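Local coordinates for secreted effector protein SifA (Salmonella typhimurium, PDB 3CXB), which acts inside infected host cells, where it interacts with the host protein PLEKHM2 and is required for endosomal tubulation and formation of Salmonella-induced filaments, at residues Glu63-Lys73 / Tyr152-Leu160; Asn92-Ile100 / Leu109-Asp117. One frame throughout, in Å; residues are numbered along the deposited sequence.

Overall arrangement
Contacts 1 and 2 lie about 12 Å apart, centre to centre; helix 62-75 supplies one segment of contact 1 and packs on one face of contact 2. In contact 1 one side of this helix meets the turn and the adjoining ends of strands 145-153 and 158-167 of the three-stranded antiparallel sheet. Contact 2 pairs strands 96-101 and 108-114 in the middle of the five-stranded antiparallel sheet, and its largely apolar face packs on the same helix, with Leu65 against Ile112 and Phe69 against Leu98. Along the chain the helical segment 63-73 comes first, then both strands of contact 2, then 152-160. The helix thus packs against both sheets, which also touch each other directly, within the region that interacts with PLEKHM2.

Contact 1. Residues Glu63-Lys73 / Tyr152-Leu160; sequences ERLTEIFFELK and YSEIVDYPL
Phe70 of the helix pushes its ring against Tyr158, Pro159 and Asp157 of the facing hairpin end. Phe70 CD2 meets Tyr158 CD1 at 3.3 Å, the two ring planes being inclined at 45°, while Phe70 CE2 lies 3.5 Å from Pro159 CD. Asp157 O sits over one face of the Phe70 ring near its rim, and Phe69 CD2 covers the opposite face, so the ring is held between helix and hairpin. Beyond it, Tyr158 OH donates a hydrogen bond to Thr66 OG1 at 2.5 Å; Thr66 OG1 in turn donates a hydrogen bond to Glu63 O (2.8 Å), one turn back in the helix. At the other end, the extended chain of Lys73, with CG anti to the backbone N (chi1 -174°), brings NZ to Asp157 OD1 at 2.8 Å in a salt bridge. Tyr152 OH also donates to Asp157 OD1, at 2.9 Å and from the same face of the carboxylate. Further out, Asp157 and Tyr158 form a G1 beta bulge opposite Ser153, and His300 meets the Tyr158 ring. An aromatic centre is therefore flanked by two polar links, and the double grip on Asp157 OD1 probably favours a charged carboxylate.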
loop_
_atom_site.group_PDB
_atom_site.type_symbol
_atom_site.label_atom_id
_atom_site.label_comp_id
_atom_site.label_asym_id
_atom_site.label_seq_id
_atom_site.Cartn_x
_atom_site.Cartn_y
_atom_site.Cartn_z
ATOM N N GLU A 63 -3.125 0.893 -6.978
ATOM C CA GLU A 63 -2.927 1.169 -5.573
ATOM C C GLU A 63 -3.683 2.434 -5.209
ATOM O O GLU A 63 -4.449 2.448 -4.246
ATOM C CB GLU A 63 -1.446 1.304 -5.254
ATOM C CG GLU A 63 -1.116 1.578 -3.782
ATOM C CD GLU A 63 -1.478 0.432 -2.821
ATOM O OE1 GLU A 63 -0.697 0.183 -1.870
ATOM O OE2 GLU A 63 -2.547 -0.206 -2.996
ATOM N N ARG A 64 -3.510 3.490 -5.998
ATOM C CA ARG A 64 -4.198 4.758 -5.723
ATOM C C ARG A 64 -5.718 4.562 -5.833
ATOM O O ARG A 64 -6.507 5.256 -5.173
ATOM C CB ARG A 64 -3.710 5.831 -6.693
ATOM C CG ARG A 64 -4.372 7.190 -6.544
ATOM C CD ARG A 64 -4.196 7.743 -5.148
ATOM N NE ARG A 64 -4.926 8.999 -4.966
ATOM C CZ ARG A 64 -5.365 9.434 -3.789
ATOM N NH1 ARG A 64 -6.019 10.586 -3.703
ATOM N NH2 ARG A 64 -5.153 8.704 -2.698
ATOM N N LEU A 65 -6.121 3.615 -6.679
ATOM C CA LEU A 65 -7.535 3.292 -6.837
ATOM C C LEU A 65 -8.078 2.822 -5.495
ATOM O O LEU A 65 -9.067 3.361 -5.008
ATOM C CB LEU A 65 -7.744 2.153 -7.836
ATOM C CG LEU A 65 -8.997 2.234 -8.717
ATOM C CD1 LEU A 65 -9.162 0.946 -9.450
ATOM C CD2 LEU A 65 -10.216 2.533 -7.925
ATOM N N THR A 66 -7.444 1.814 -4.900
ATOM C CA THR A 66 -7.932 1.306 -3.617
ATOM C C THR A 66 -7.935 2.369 -2.527
ATOM O O THR A 66 -8.883 2.422 -1.727
ATOM C CB THR A 66 -7.122 0.103 -3.108
ATOM O OG1 THR A 66 -5.829 0.552 -2.680
ATOM C CG2 THR A 66 -6.947 -0.937 -4.218
ATOM N N GLU A 67 -6.912 3.226 -2.496
ATOM C CA GLU A 67 -6.884 4.250 -1.457
ATOM C C GLU A 67 -8.112 5.124 -1.532
ATOM O O GLU A 67 -8.813 5.332 -0.534
ATOM C CB GLU A 67 -5.664 5.171 -1.579
ATOM C CG GLU A 67 -4.314 4.569 -1.263
ATOM C CD GLU A 67 -3.190 5.540 -1.539
ATOM O OE1 GLU A 67 -2.019 5.190 -1.255
ATOM O OE2 GLU A 67 -3.479 6.653 -2.046
ATOM N N ILE A 68 -8.368 5.640 -2.726
ATOM C CA ILE A 68 -9.471 6.562 -2.923
ATOM C C ILE A 68 -10.765 5.976 -2.456
ATOM O O ILE A 68 -11.644 6.681 -1.936
ATOM C CB ILE A 68 -9.602 6.980 -4.391
ATOM C CG1 ILE A 68 -8.284 7.618 -4.859
ATOM C CG2 ILE A 68 -10.724 7.995 -4.532
ATOM C CD1 ILE A 68 -8.218 7.904 -6.372
ATOM N N PHE A 69 -10.876 4.668 -2.635
ATOM C CA PHE A 69 -12.073 3.970 -2.225
ATOM C C PHE A 69 -12.280 4.192 -0.719
ATOM O O PHE A 69 -13.347 4.626 -0.286
ATOM C CB PHE A 69 -11.933 2.480 -2.523
ATOM C CG PHE A 69 -13.134 1.683 -2.138
ATOM C CD1 PHE A 69 -14.287 1.722 -2.918
ATOM C CD2 PHE A 69 -13.116 0.892 -0.990
ATOM C CE1 PHE A 69 -15.410 0.985 -2.575
ATOM C CE2 PHE A 69 -14.235 0.150 -0.635
ATOM C CZ PHE A 69 -15.393 0.199 -1.439
ATOM N N PHE A 70 -11.242 3.918 0.071
ATOM C CA PHE A 70 -11.344 4.072 1.518
ATOM C C PHE A 70 -11.370 5.515 2.004
ATOM O O PHE A 70 -11.871 5.807 3.083
ATOM C CB PHE A 70 -10.244 3.257 2.196
ATOM C CG PHE A 70 -10.475 1.776 2.086
ATOM C CD1 PHE A 70 -11.407 1.143 2.897
ATOM C CD2 PHE A 70 -9.835 1.027 1.115
ATOM C CE1 PHE A 70 -11.720 -0.201 2.712
ATOM C CE2 PHE A 70 -10.152 -0.334 0.927
ATOM C CZ PHE A 70 -11.083 -0.943 1.731
ATOM N N GLU A 71 -10.842 6.431 1.210
ATOM C CA GLU A 71 -10.911 7.819 1.631
ATOM C C GLU A 71 -12.404 8.152 1.565
ATOM O O GLU A 71 -12.935 8.897 2.381
ATOM C CB GLU A 71 -10.090 8.715 0.690
ATOM C CG GLU A 71 -8.593 8.809 1.056
ATOM C CD GLU A 71 -7.733 9.515 0.001
ATOM O OE1 GLU A 71 -8.154 10.591 -0.493
ATOM O OE2 GLU A 71 -6.628 9.004 -0.319
ATOM N N LEU A 72 -13.090 7.574 0.591
ATOM C CA LEU A 72 -14.510 7.822 0.464
ATOM C C LEU A 72 -15.231 7.182 1.647
ATOM O O LEU A 72 -16.021 7.830 2.328
ATOM C CB LEU A 72 -15.040 7.245 -0.854
ATOM C CG LEU A 72 -14.616 8.013 -2.110
ATOM C CD1 LEU A 72 -14.801 7.155 -3.340
ATOM C CD2 LEU A 72 -15.440 9.314 -2.228
ATOM N N LYS A 73 -14.944 5.907 1.892
ATOM C CA LYS A 73 -15.584 5.196 2.982
ATOM C C LYS A 73 -15.366 5.954 4.286
ATOM O O LYS A 73 -16.301 6.185 5.053
ATOM C CB LYS A 73 -15.017 3.792 3.090
ATOM C CG LYS A 73 -15.740 2.932 4.101
ATOM C CD LYS A 73 -15.093 1.559 4.189
ATOM C CE LYS A 73 -15.624 0.747 5.351
ATOM N NZ LYS A 73 -14.759 -0.453 5.553
ATOM N N TYR A 152 -9.658 -8.403 1.875
ATOM C CA TYR A 152 -9.965 -7.404 2.891
ATOM C C TYR A 152 -9.644 -7.817 4.319
ATOM O O TYR A 152 -9.979 -8.920 4.739
ATOM C CB TYR A 152 -11.439 -7.042 2.805
ATOM C CG TYR A 152 -11.891 -6.049 3.840
ATOM C CD1 TYR A 152 -11.610 -4.693 3.701
ATOM C CD2 TYR A 152 -12.605 -6.463 4.956
ATOM C CE1 TYR A 152 -12.030 -3.766 4.639
ATOM C CE2 TYR A 152 -13.028 -5.545 5.908
ATOM C CZ TYR A 152 -12.739 -4.193 5.742
ATOM O OH TYR A 152 -13.178 -3.280 6.673
ATOM N N SER A 153 -9.007 -6.925 5.068
ATOM C CA SER A 153 -8.669 -7.190 6.463
ATOM C C SER A 153 -9.244 -6.053 7.297
ATOM O O SER A 153 -8.734 -4.936 7.251
ATOM C CB SER A 153 -7.159 -7.236 6.632
ATOM O OG SER A 153 -6.806 -7.408 7.988
ATOM N N GLU A 154 -10.294 -6.331 8.065
ATOM C CA GLU A 154 -10.931 -5.281 8.858
ATOM C C GLU A 154 -10.117 -4.783 10.036
ATOM O O GLU A 154 -10.460 -3.774 10.641
ATOM C CB GLU A 154 -12.311 -5.724 9.341
ATOM C CG GLU A 154 -12.329 -6.485 10.653
ATOM C CD GLU A 154 -13.746 -6.719 11.151
ATOM O OE1 GLU A 154 -14.455 -7.566 10.554
ATOM O OE2 GLU A 154 -14.150 -6.044 12.127
ATOM N N ILE A 155 -9.045 -5.488 10.371
ATOM C CA ILE A 155 -8.191 -5.049 11.468
ATOM C C ILE A 155 -7.464 -3.784 11.043
ATOM O O ILE A 155 -7.138 -2.945 11.867
ATOM C CB ILE A 155 -7.162 -6.136 11.861
ATOM C CG1 ILE A 155 -7.876 -7.219 12.657
ATOM C CG2 ILE A 155 -6.041 -5.549 12.709
ATOM C CD1 ILE A 155 -8.677 -6.659 13.832
ATOM N N VAL A 156 -7.211 -3.664 9.746
ATOM C CA VAL A 156 -6.556 -2.496 9.178
ATOM C C VAL A 156 -7.567 -1.711 8.329
ATOM O O VAL A 156 -7.286 -0.592 7.887
ATOM C CB VAL A 156 -5.402 -2.909 8.276
ATOM C CG1 VAL A 156 -4.251 -3.407 9.095
ATOM C CG2 VAL A 156 -5.873 -3.986 7.323
ATOM N N ASP A 157 -8.749 -2.304 8.140
ATOM C CA ASP A 157 -9.826 -1.739 7.321
ATOM C C ASP A 157 -9.249 -1.378 5.957
ATOM O O ASP A 157 -9.324 -0.242 5.492
ATOM C CB ASP A 157 -10.432 -0.521 7.981
ATOM C CG ASP A 157 -11.585 0.030 7.201
ATOM O OD1 ASP A 157 -12.064 -0.653 6.269
ATOM O OD2 ASP A 157 -12.023 1.148 7.518
ATOM N N TYR A 158 -8.675 -2.383 5.316
ATOM C CA TYR A 158 -8.048 -2.204 4.029
ATOM C C TYR A 158 -7.636 -3.583 3.561
ATOM O O TYR A 158 -7.443 -4.481 4.383
ATOM C CB TYR A 158 -6.786 -1.375 4.201
ATOM C CG TYR A 158 -6.331 -0.686 2.944
ATOM C CD1 TYR A 158 -6.915 0.515 2.539
ATOM C CD2 TYR A 158 -5.289 -1.205 2.181
ATOM C CE1 TYR A 158 -6.468 1.192 1.412
ATOM C CE2 TYR A 158 -4.828 -0.536 1.049
ATOM C CZ TYR A 158 -5.423 0.669 0.668
ATOM O OH TYR A 158 -4.964 1.368 -0.435
ATOM N N PRO A 159 -7.499 -3.793 2.242
ATOM C CA PRO A 159 -7.084 -5.139 1.845
ATOM C C PRO A 159 -5.596 -5.297 2.125
ATOM O O PRO A 159 -4.826 -4.340 2.009
ATOM C CB PRO A 159 -7.428 -5.182 0.361
ATOM C CG PRO A 159 -7.352 -3.764 -0.054
ATOM C CD PRO A 159 -7.968 -3.021 1.083
ATOM N N LEU A 160 -5.191 -6.495 2.529
ATOM C CA LEU A 160 -3.784 -6.725 2.821
ATOM C C LEU A 160 -3.316 -7.995 2.128
ATOM O O LEU A 160 -4.117 -8.901 1.846
ATOM C CB LEU A 160 -3.554 -6.816 4.346
ATOM C CG LEU A 160 -3.832 -8.111 5.137
ATOM C CD1 LEU A 160 -5.151 -8.747 4.673
ATOM C CD2 LEU A 160 -2.702 -9.110 4.933
#

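Contact 2. Residues Asn92-Ile100 / Leu109-Asp117; sequences NDATIILRI and LLRITQNTD
The guanidinium of Arg111 carries Ile97 on one face, with CG2 of the isoleucine 3.7 Å above the plane and displaced toward the rim. Ile97 CD1 reaches the same group at NH1. Arg111 runs extended from CG to NE, and CG lies anti to the backbone N (chi1 -177°), which lets the chain lean diagonally across to Ile97 rather than stand beside Arg99, its directly paired residue. The NH2 atoms of Arg99 and Arg111 are 5.0 Å apart, and both form salt bridges with Glu108, whose carboxylate probably offsets their like charges. Thr113 stands beside Ile97 on this face, their CG2 methyls 3.9 Å apart. The other face is largely apolar: Ile96 lies alongside Gln114, Leu98 CB lies beside Ile112 CB, and Ile100 CD1 packs on Leu110 CD2 at 3.5 Å.

Backbone bonds join the antiparallel strands at the hydrogen-bonded pairs Ile96-Gln114, Leu98-Ile112 and Ile100-Leu110. Ile100 O takes Leu109 N at 2.8 Å and, weakly, Leu110 N, as Leu109 and Leu110 form a classic beta bulge opposite it. Past the other end, a water donates to Gln114 O at 2.8 Å and weakly to Ala94 O, bridging the segments just beyond the last paired residues, Ile96 and Gln114.

This hairpin occupies the interior of the five-stranded sheet. Strand 84-87 pairs with Ile97 and Arg99, strand 118-123 pairs with Arg111 and Thr113, and helix 62-75 lies against the face bearing Leu98, Ile112 and Gln114.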
loop_
_atom_site.group_PDB
_atom_site.type_symbol
_atom_site.label_atom_id
_atom_site.label_comp_id
_atom_site.label_asym_id
_atom_site.label_seq_id
_atom_site.Cartn_x
_atom_site.Cartn_y
_atom_site.Cartn_z
ATOM N N ASN A 92 -12.210 -16.270 -4.417
ATOM C CA ASN A 92 -11.211 -16.431 -5.467
ATOM C C ASN A 92 -10.135 -15.366 -5.269
ATOM O O ASN A 92 -10.212 -14.263 -5.808
ATOM C CB ASN A 92 -11.851 -16.271 -6.848
ATOM C CG ASN A 92 -10.861 -16.492 -7.981
ATOM O OD1 ASN A 92 -11.182 -16.281 -9.156
ATOM N ND2 ASN A 92 -9.651 -16.925 -7.636
ATOM N N ASP A 93 -9.136 -15.722 -4.481
ATOM C CA ASP A 93 -8.026 -14.846 -4.158
ATOM C C ASP A 93 -7.420 -14.091 -5.357
ATOM O O ASP A 93 -6.942 -12.959 -5.224
ATOM C CB ASP A 93 -6.961 -15.687 -3.474
ATOM C CG ASP A 93 -6.018 -14.866 -2.673
ATOM O OD1 ASP A 93 -6.492 -13.935 -1.995
ATOM O OD2 ASP A 93 -4.810 -15.155 -2.708
ATOM N N ALA A 94 -7.432 -14.721 -6.527
ATOM C CA ALA A 94 -6.872 -14.107 -7.725
ATOM C C ALA A 94 -7.527 -12.770 -8.049
ATOM O O ALA A 94 -6.932 -11.926 -8.716
ATOM C CB ALA A 94 -7.011 -15.055 -8.915
ATOM N N THR A 95 -8.748 -12.576 -7.573
ATOM C CA THR A 95 -9.460 -11.346 -7.848
ATOM C C THR A 95 -10.078 -10.721 -6.586
ATOM O O THR A 95 -10.311 -11.410 -5.581
ATOM C CB THR A 95 -10.555 -11.615 -8.916
ATOM O OG1 THR A 95 -11.581 -10.615 -8.841
ATOM C CG2 THR A 95 -11.169 -12.980 -8.698
ATOM N N ILE A 96 -10.295 -9.406 -6.627
ATOM C CA ILE A 96 -10.920 -8.690 -5.517
ATOM C C ILE A 96 -11.758 -7.540 -6.070
ATOM O O ILE A 96 -11.391 -6.907 -7.062
ATOM C CB ILE A 96 -9.882 -8.178 -4.484
ATOM C CG1 ILE A 96 -10.611 -7.461 -3.347
ATOM C CG2 ILE A 96 -8.872 -7.301 -5.147
ATOM C CD1 ILE A 96 -9.789 -7.290 -2.109
ATOM N N ILE A 97 -12.894 -7.285 -5.431
ATOM C CA ILE A 97 -13.814 -6.242 -5.870
ATOM C C ILE A 97 -14.151 -5.282 -4.741
ATOM O O ILE A 97 -14.274 -5.694 -3.594
ATOM C CB ILE A 97 -15.114 -6.879 -6.346
ATOM C CG1 ILE A 97 -14.790 -8.022 -7.299
ATOM C CG2 ILE A 97 -15.983 -5.858 -7.019
ATOM C CD1 ILE A 97 -16.002 -8.778 -7.766
ATOM N N LEU A 98 -14.297 -4.004 -5.063
ATOM C CA LEU A 98 -14.643 -2.999 -4.064
ATOM C C LEU A 98 -15.842 -2.358 -4.695
ATOM O O LEU A 98 -15.875 -2.207 -5.909
ATOM C CB LEU A 98 -13.531 -1.950 -3.905
ATOM C CG LEU A 98 -12.090 -2.464 -3.769
ATOM C CD1 LEU A 98 -11.155 -1.302 -3.592
ATOM C CD2 LEU A 98 -11.962 -3.382 -2.594
ATOM N N ARG A 99 -16.823 -1.977 -3.890
ATOM C CA ARG A 99 -18.010 -1.377 -4.456
ATOM C C ARG A 99 -18.828 -0.551 -3.486
ATOM O O ARG A 99 -18.709 -0.692 -2.278
ATOM C CB ARG A 99 -18.883 -2.472 -5.043
ATOM C CG ARG A 99 -19.068 -3.627 -4.099
ATOM C CD ARG A 99 -19.979 -4.682 -4.696
ATOM N NE ARG A 99 -20.214 -5.764 -3.742
ATOM C CZ ARG A 99 -21.161 -6.688 -3.867
ATOM N NH1 ARG A 99 -21.282 -7.623 -2.934
ATOM N NH2 ARG A 99 -21.983 -6.675 -4.913
ATOM N N ILE A 100 -19.666 0.312 -4.040
ATOM C CA ILE A 100 -20.536 1.159 -3.256
ATOM C C ILE A 100 -21.941 0.775 -3.684
ATOM O O ILE A 100 -22.297 0.982 -4.846
ATOM C CB ILE A 100 -20.322 2.652 -3.599
ATOM C CG1 ILE A 100 -18.854 3.042 -3.388
ATOM C CG2 ILE A 100 -21.230 3.527 -2.734
ATOM C CD1 ILE A 100 -18.548 4.490 -3.733
ATOM N N LEU A 109 -23.619 0.973 -7.325
ATOM C CA LEU A 109 -23.401 2.371 -7.678
ATOM C C LEU A 109 -22.011 2.588 -8.298
ATOM O O LEU A 109 -21.842 3.372 -9.247
ATOM C CB LEU A 109 -23.555 3.239 -6.428
ATOM C CG LEU A 109 -24.969 3.350 -5.838
ATOM C CD1 LEU A 109 -24.920 4.236 -4.627
ATOM C CD2 LEU A 109 -25.955 3.920 -6.872
ATOM N N LEU A 110 -21.027 1.879 -7.758
ATOM C CA LEU A 110 -19.652 1.962 -8.228
ATOM C C LEU A 110 -19.026 0.603 -8.010
ATOM O O LEU A 110 -19.091 0.045 -6.922
ATOM C CB LEU A 110 -18.892 3.031 -7.437
ATOM C CG LEU A 110 -17.428 3.327 -7.776
ATOM C CD1 LEU A 110 -17.357 4.016 -9.127
ATOM C CD2 LEU A 110 -16.812 4.205 -6.703
ATOM N N ARG A 111 -18.419 0.065 -9.052
ATOM C CA ARG A 111 -17.811 -1.250 -8.963
ATOM C C ARG A 111 -16.350 -1.185 -9.383
ATOM O O ARG A 111 -16.029 -0.644 -10.430
ATOM C CB ARG A 111 -18.566 -2.200 -9.889
ATOM C CG ARG A 111 -18.095 -3.643 -9.866
ATOM C CD ARG A 111 -18.824 -4.456 -10.939
ATOM N NE ARG A 111 -18.274 -5.804 -11.054
ATOM C CZ ARG A 111 -18.396 -6.737 -10.116
ATOM N NH1 ARG A 111 -17.855 -7.938 -10.293
ATOM N NH2 ARG A 111 -19.079 -6.473 -9.012
ATOM N N ILE A 112 -15.464 -1.740 -8.568
ATOM C CA ILE A 112 -14.040 -1.755 -8.881
ATOM C C ILE A 112 -13.578 -3.189 -8.783
ATOM O O ILE A 112 -13.705 -3.813 -7.724
ATOM C CB ILE A 112 -13.207 -0.951 -7.865
ATOM C CG1 ILE A 112 -13.455 0.553 -8.026
ATOM C CG2 ILE A 112 -11.738 -1.255 -8.057
ATOM C CD1 ILE A 112 -12.827 1.402 -6.899
ATOM N N THR A 113 -13.048 -3.736 -9.870
ATOM C CA THR A 113 -12.571 -5.109 -9.793
ATOM C C THR A 113 -11.084 -5.073 -10.062
ATOM O O THR A 113 -10.605 -4.227 -10.817
ATOM C CB THR A 113 -13.276 -6.002 -10.819
ATOM O OG1 THR A 113 -12.846 -5.631 -12.131
ATOM C CG2 THR A 113 -14.807 -5.820 -10.726
ATOM N N GLN A 114 -10.348 -5.957 -9.406
ATOM C CA GLN A 114 -8.911 -6.006 -9.598
ATOM C C GLN A 114 -8.499 -7.455 -9.743
ATOM O O GLN A 114 -8.618 -8.259 -8.820
ATOM C CB GLN A 114 -8.163 -5.352 -8.423
ATOM C CG GLN A 114 -8.767 -4.036 -7.935
ATOM C CD GLN A 114 -7.814 -3.224 -7.066
ATOM O OE1 GLN A 114 -6.908 -3.762 -6.405
ATOM N NE2 GLN A 114 -8.022 -1.921 -7.054
ATOM N N ASN A 115 -8.029 -7.778 -10.933
ATOM C CA ASN A 115 -7.585 -9.113 -11.254
ATOM C C ASN A 115 -6.075 -9.129 -11.141
ATOM O O ASN A 115 -5.483 -8.211 -10.586
ATOM C CB ASN A 115 -8.032 -9.457 -12.674
ATOM C CG ASN A 115 -9.525 -9.302 -12.856
ATOM O OD1 ASN A 115 -10.309 -10.015 -12.243
ATOM N ND2 ASN A 115 -9.926 -8.357 -13.688
ATOM N N THR A 116 -5.460 -10.167 -11.684
ATOM C CA THR A 116 -4.011 -10.328 -11.639
ATOM C C THR A 116 -3.191 -9.361 -12.480
ATOM O O THR A 116 -2.075 -9.008 -12.109
ATOM C CB THR A 116 -3.626 -11.741 -12.069
ATOM O OG1 THR A 116 -4.253 -12.036 -13.329
ATOM C CG2 THR A 116 -4.081 -12.757 -11.027
ATOM N N ASP A 117 -3.739 -8.939 -13.613
ATOM C CA ASP A 117 -3.018 -8.044 -14.510
ATOM C C ASP A 117 -3.720 -6.751 -14.874
ATOM O O ASP A 117 -3.106 -5.850 -15.435
ATOM C CB ASP A 117 -2.691 -8.782 -15.799
ATOM C CG ASP A 117 -1.223 -8.871 -16.041
ATOM O OD1 ASP A 117 -0.831 -9.583 -16.990
ATOM O OD2 ASP A 117 -0.469 -8.223 -15.276
HETATM O O HOH W 1 -6.490 -9.014 -7.183
#